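Local coordinates for SusD homolog (PDB 3EHM), which probably binds mucin O-glycans at the surface of a gut Bacteroides, as a SusD-like component of its machinery for using these host sugars, at residues L122-I127 / Y183-Q188; V128-W133 / A169-S174. All coordinates share one frame; numbering follows the deposited sequence.

Contact 1. Residues L122-I127 / Y183-Q188; sequences LEIANI and YSVMAQ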
loop_
_atom_site.group_PDB
_atom_site.type_symbol
_atom_site.label_atom_id
_atom_site.label_comp_id
_atom_site.label_asym_id
_atom_site.label_seq_id
_atom_site.Cartn_x
_atom_site.Cartn_y
_atom_site.Cartn_z
ATOM N N LEU A 122 -1.499 -14.811 20.755
ATOM C CA LEU A 122 -0.178 -14.608 20.175
ATOM C C LEU A 122 -0.209 -14.737 18.655
ATOM O O LEU A 122 0.401 -13.931 17.953
ATOM C CB LEU A 122 0.832 -15.606 20.761
ATOM C CG LEU A 122 2.236 -15.602 20.136
ATOM C CD1 LEU A 122 2.849 -14.219 20.235
ATOM C CD2 LEU A 122 3.118 -16.616 20.841
ATOM N N GLU A 123 -0.919 -15.739 18.141
ATOM C CA GLU A 123 -0.987 -15.920 16.692
ATOM C C GLU A 123 -1.731 -14.772 16.013
ATOM O O GLU A 123 -1.394 -14.388 14.895
ATOM C CB GLU A 123 -1.635 -17.262 16.335
ATOM C CG GLU A 123 -0.791 -18.488 16.705
ATOM C CD GLU A 123 0.678 -18.350 16.313
ATOM O OE1 GLU A 123 0.975 -17.838 15.210
ATOM O OE2 GLU A 123 1.542 -18.766 17.112
ATOM N N ILE A 124 -2.741 -14.224 16.679
ATOM C CA ILE A 124 -3.474 -13.098 16.108
ATOM C C ILE A 124 -2.512 -11.908 16.096
ATOM O O ILE A 124 -2.449 -11.146 15.132
ATOM C CB ILE A 124 -4.737 -12.769 16.945
ATOM C CG1 ILE A 124 -5.779 -13.873 16.738
ATOM C CG2 ILE A 124 -5.309 -11.398 16.542
ATOM C CD1 ILE A 124 -6.995 -13.753 17.625
ATOM N N ALA A 125 -1.745 -11.771 17.171
ATOM C CA ALA A 125 -0.764 -10.695 17.269
ATOM C C ALA A 125 0.290 -10.882 16.175
ATOM O O ALA A 125 0.781 -9.911 15.599
ATOM C CB ALA A 125 -0.110 -10.709 18.643
ATOM N N ASN A 126 0.630 -12.136 15.884
ATOM C CA ASN A 126 1.613 -12.432 14.848
ATOM C C ASN A 126 1.103 -12.009 13.464
ATOM O O ASN A 126 1.869 -11.525 12.635
ATOM C CB ASN A 126 1.964 -13.930 14.846
ATOM C CG ASN A 126 2.893 -14.320 15.993
ATOM O OD1 ASN A 126 3.581 -13.474 16.563
ATOM N ND2 ASN A 126 2.931 -15.610 16.316
ATOM N N ILE A 127 -0.188 -12.193 13.213
ATOM C CA ILE A 127 -0.759 -11.802 11.927
ATOM C C ILE A 127 -0.679 -10.281 11.778
ATOM O O ILE A 127 -0.245 -9.770 10.745
ATOM C CB ILE A 127 -2.233 -12.244 11.805
ATOM C CG1 ILE A 127 -2.314 -13.774 11.795
ATOM C CG2 ILE A 127 -2.855 -11.654 10.530
ATOM C CD1 ILE A 127 -3.738 -14.315 11.848
ATOM N N TYR A 183 -14.201 -20.280 19.362
ATOM C CA TYR A 183 -14.802 -19.242 20.196
ATOM C C TYR A 183 -14.148 -17.883 19.945
ATOM O O TYR A 183 -13.107 -17.802 19.298
ATOM C CB TYR A 183 -14.667 -19.615 21.673
ATOM C CG TYR A 183 -13.282 -20.077 22.056
ATOM C CD1 TYR A 183 -12.912 -21.415 21.923
ATOM C CD2 TYR A 183 -12.332 -19.173 22.527
ATOM C CE1 TYR A 183 -11.626 -21.845 22.252
ATOM C CE2 TYR A 183 -11.042 -19.591 22.857
ATOM C CZ TYR A 183 -10.697 -20.928 22.715
ATOM O OH TYR A 183 -9.423 -21.340 23.024
ATOM N N SER A 184 -14.760 -16.820 20.459
ATOM C CA SER A 184 -14.232 -15.470 20.277
ATOM C C SER A 184 -12.956 -15.243 21.086
ATOM O O SER A 184 -12.790 -15.797 22.174
ATOM C CB SER A 184 -15.288 -14.437 20.675
ATOM O OG SER A 184 -16.452 -14.572 19.875
ATOM N N VAL A 185 -12.059 -14.420 20.548
ATOM C CA VAL A 185 -10.799 -14.120 21.209
ATOM C C VAL A 185 -10.537 -12.613 21.248
ATOM O O VAL A 185 -10.501 -11.951 20.208
ATOM C CB VAL A 185 -9.621 -14.820 20.491
ATOM C CG1 VAL A 185 -8.292 -14.350 21.079
ATOM C CG2 VAL A 185 -9.753 -16.329 20.629
HETATM N N MSE A 186 -10.362 -12.081 22.455
HETATM C CA MSE A 186 -10.098 -10.656 22.652
HETATM C C MSE A 186 -11.069 -9.718 21.943
HETATM O O MSE A 186 -10.660 -8.673 21.439
HETATM C CB MSE A 186 -8.683 -10.308 22.193
HETATM C CG MSE A 186 -7.582 -10.634 23.179
HETATM SE SE MSE A 186 -5.961 -9.792 22.578
HETATM C CE MSE A 186 -5.773 -10.697 20.873
ATOM N N ALA A 187 -12.349 -10.071 21.914
ATOM C CA ALA A 187 -13.343 -9.237 21.242
ATOM C C ALA A 187 -13.296 -7.769 21.663
ATOM O O ALA A 187 -13.366 -6.875 20.824
ATOM C CB ALA A 187 -14.742 -9.795 21.489
ATOM N N GLN A 188 -13.188 -7.526 22.964
ATOM C CA GLN A 188 -13.160 -6.167 23.487
ATOM C C GLN A 188 -12.015 -5.310 22.954
ATOM O O GLN A 188 -12.145 -4.091 22.858
ATOM C CB GLN A 188 -13.095 -6.192 25.020
ATOM C CG GLN A 188 -12.969 -4.802 25.647
ATOM C CD GLN A 188 -12.977 -4.829 27.167
ATOM O OE1 GLN A 188 -12.876 -3.785 27.820
ATOM N NE2 GLN A 188 -13.099 -6.021 27.739
#

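Contact 2. Residues V128-W133 / A169-S174; sequences VRNIAW and ADLSKS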
loop_
_atom_site.group_PDB
_atom_site.type_symbol
_atom_site.label_atom_id
_atom_site.label_comp_id
_atom_site.label_asym_id
_atom_site.label_seq_id
_atom_site.Cartn_x
_atom_site.Cartn_y
_atom_site.Cartn_z
ATOM N N VAL A 128 -1.095 -9.560 12.815
ATOM C CA VAL A 128 -1.044 -8.100 12.783
ATOM C C VAL A 128 0.399 -7.634 12.591
ATOM O O VAL A 128 0.664 -6.710 11.826
ATOM C CB VAL A 128 -1.612 -7.490 14.082
ATOM C CG1 VAL A 128 -1.430 -5.983 14.078
ATOM C CG2 VAL A 128 -3.086 -7.832 14.203
ATOM N N ARG A 129 1.334 -8.281 13.281
ATOM C CA ARG A 129 2.742 -7.918 13.155
ATOM C C ARG A 129 3.222 -8.131 11.719
ATOM O O ARG A 129 3.907 -7.281 11.145
ATOM C CB ARG A 129 3.604 -8.767 14.089
ATOM C CG ARG A 129 5.068 -8.349 14.101
ATOM C CD ARG A 129 5.968 -9.446 14.643
ATOM N NE ARG A 129 6.103 -10.550 13.695
ATOM C CZ ARG A 129 6.968 -11.548 13.833
ATOM N NH1 ARG A 129 7.776 -11.586 14.882
ATOM N NH2 ARG A 129 7.040 -12.499 12.912
ATOM N N ASN A 130 2.853 -9.269 11.142
ATOM C CA ASN A 130 3.267 -9.596 9.786
ATOM C C ASN A 130 2.663 -8.703 8.709
ATOM O O ASN A 130 3.303 -8.450 7.694
ATOM C CB ASN A 130 2.990 -11.073 9.492
ATOM C CG ASN A 130 3.823 -11.998 10.370
ATOM O OD1 ASN A 130 4.935 -11.650 10.768
ATOM N ND2 ASN A 130 3.293 -13.178 10.667
ATOM N N ILE A 131 1.444 -8.214 8.916
ATOM C CA ILE A 131 0.848 -7.320 7.926
ATOM C C ILE A 131 1.671 -6.036 7.931
ATOM O O ILE A 131 1.940 -5.445 6.887
ATOM C CB ILE A 131 -0.603 -6.956 8.268
ATOM C CG1 ILE A 131 -1.485 -8.199 8.198
ATOM C CG2 ILE A 131 -1.117 -5.901 7.285
ATOM C CD1 ILE A 131 -2.903 -7.950 8.670
ATOM N N ALA A 132 2.078 -5.612 9.121
ATOM C CA ALA A 132 2.872 -4.397 9.258
ATOM C C ALA A 132 4.284 -4.583 8.704
ATOM O O ALA A 132 4.786 -3.732 7.967
ATOM C CB ALA A 132 2.938 -3.980 10.721
ATOM N N TRP A 133 4.923 -5.697 9.042
ATOM C CA TRP A 133 6.281 -5.930 8.571
ATOM C C TRP A 133 6.373 -6.314 7.104
ATOM O O TRP A 133 7.461 -6.296 6.528
ATOM C CB TRP A 133 6.987 -6.952 9.461
ATOM C CG TRP A 133 7.289 -6.394 10.823
ATOM C CD1 TRP A 133 7.007 -5.131 11.277
ATOM C CD2 TRP A 133 7.943 -7.068 11.903
ATOM N NE1 TRP A 133 7.450 -4.980 12.568
ATOM C CE2 TRP A 133 8.027 -6.153 12.979
ATOM C CE3 TRP A 133 8.469 -8.356 12.066
ATOM C CZ2 TRP A 133 8.616 -6.487 14.203
ATOM C CZ3 TRP A 133 9.056 -8.688 13.284
ATOM C CH2 TRP A 133 9.124 -7.755 14.335
ATOM N N ALA A 169 5.713 -19.280 6.097
ATOM C CA ALA A 169 5.689 -20.399 7.025
ATOM C C ALA A 169 4.992 -19.975 8.315
ATOM O O ALA A 169 4.193 -20.730 8.874
ATOM C CB ALA A 169 7.109 -20.863 7.317
ATOM N N ASP A 170 5.287 -18.765 8.781
ATOM C CA ASP A 170 4.672 -18.268 10.007
ATOM C C ASP A 170 3.166 -18.075 9.847
ATOM O O ASP A 170 2.403 -18.337 10.779
ATOM C CB ASP A 170 5.316 -16.948 10.454
ATOM C CG ASP A 170 6.726 -17.136 10.993
ATOM O OD1 ASP A 170 7.009 -18.210 11.566
ATOM O OD2 ASP A 170 7.549 -16.207 10.858
ATOM N N LEU A 171 2.737 -17.607 8.675
ATOM C CA LEU A 171 1.310 -17.406 8.427
ATOM C C LEU A 171 0.579 -18.747 8.455
ATOM O O LEU A 171 -0.506 -18.855 9.022
ATOM C CB LEU A 171 1.080 -16.713 7.076
ATOM C CG LEU A 171 1.372 -15.206 7.052
ATOM C CD1 LEU A 171 1.258 -14.671 5.630
ATOM C CD2 LEU A 171 0.393 -14.480 7.981
ATOM N N SER A 172 1.175 -19.769 7.852
ATOM C CA SER A 172 0.556 -21.092 7.846
ATOM C C SER A 172 0.454 -21.624 9.271
ATOM O O SER A 172 -0.507 -22.310 9.618
ATOM C CB SER A 172 1.370 -22.068 6.995
ATOM O OG SER A 172 1.382 -21.662 5.644
ATOM N N LYS A 173 1.448 -21.310 10.097
ATOM C CA LYS A 173 1.431 -21.755 11.484
ATOM C C LYS A 173 0.272 -21.099 12.227
ATOM O O LYS A 173 -0.442 -21.756 12.984
ATOM C CB LYS A 173 2.744 -21.412 12.183
ATOM C CG LYS A 173 2.776 -21.857 13.639
ATOM C CD LYS A 173 4.077 -21.476 14.325
ATOM C CE LYS A 173 4.048 -21.886 15.793
ATOM N NZ LYS A 173 5.304 -21.500 16.504
ATOM N N SER A 174 0.090 -19.799 12.014
ATOM C CA SER A 174 -0.999 -19.071 12.656
ATOM C C SER A 174 -2.348 -19.664 12.248
ATOM O O SER A 174 -3.216 -19.899 13.089
ATOM C CB SER A 174 -0.958 -17.588 12.268
ATOM O OG SER A 174 0.159 -16.929 12.840
#

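Contact 1. Residues L122-I127 / Y183-Q188
I124 and V185 mark the nearest approach of two unlike backbones, the helical turns of 122-127 and the irregular chain of 183-188, whose CA atoms come no closer than 9.0 Å at this pair. That gap is bridged by side chains alone, without a hydrogen bond across it. I124 carries the helix side of the contact with two of its branches. With CG1 anti to the carbonyl carbon (chi1 -71°) and the chain extended beyond it, CD1 reaches out to V185, where I124 CD1 lies 3.7 Å from V185 CG1. The same methyl is 4.0 Å from V185 CB, and the two side chains run past each other in opposite directions instead of meeting head-on. I124 CG2, the second branch, faces selenomethionine M186, whose terminal methyl CE stops 4.4 Å away, a looser touch; a turn about the CG-SE bond (chi3 -61°) swings CE off the line of the otherwise extended chain. I124 thus sits opposite two consecutive loop residues, one methyl for each. All three side chains are buried. Beyond the pair, F29 of helix 23-36 touches both I124 and M186, while W200 of helix 197-215 packs on I124. The loop itself is tied down by backbone hydrogen bonding of V185 with G195. The arrangement is a small apolar cluster in which the link from helix 160-178 to helix 197-215 folds back over helix 116-140, consistent with the helical, tetratricopeptide-repeat-bearing fold of SusD-family proteins.

Contact 2. Residues V128-W133 / A169-S174
N130 points across to D170 and L171 from helix 128-133, which runs nearly antiparallel to helix 169-174, the short axes 11.1 Å apart at an angle of 155°. Its CB is directed toward 169-174, and CG, anti to the carbonyl carbon (chi1 -65°), places the amide between the helices. On the nitrogen side, N130 ND2 lies 4.2 Å from L171 CD2, the two side chains passing in opposite directions. N130 ND2 is also 4.3 Å from D170 CB, a van der Waals approach and no more. On the oxygen side, N130 OD1 takes a hydrogen bond of 3.1 Å from R129 NH2, arriving in the carbonyl plane on a lone pair, and a weak one from R129 NE; Y145 OH is bonded to the same oxygen. Y145 OH also bonds D170 OD2, so this one hydroxyl joins the two helices. W133 reaches one R129 guanidinium face with CZ3, near its rim, R129 CG lies over the W133 ring, and W103 makes a cation-pi contact. R129 NH2 stays 4.3 Å from D170 OD2, beyond a salt bridge. For N130, a leucine in its place would probably leave the R129 guanidinium and Y145 without their shared acceptor, and the guanidinium less firmly fixed. The chemistry implies a polar junction relayed through Y145, in which carboxylate and guanidinium probably still attract at longer range.

How the contacts relate
From the N terminus, past helices 23-36 to 85-110, the chain enters helix 116-140, which supplies 122-127 to contact 1 and then, directly following, 128-133 to contact 2. It next turns back through helix 160-178, where 169-174 closes the inner, shorter loop of contact 2. Only afterwards does 183-188, on the way to helix 197-215, close the wider loop of contact 1, so the two closures nest without crossing. Their centres lie about 13 Å apart, and they touch: E123 OE1 and S174 OG are 2.7 Å apart, a probable hydrogen bond between helices 116-140 and 160-178. Together they fasten helix 116-140 to the helix after it and to the loop beyond.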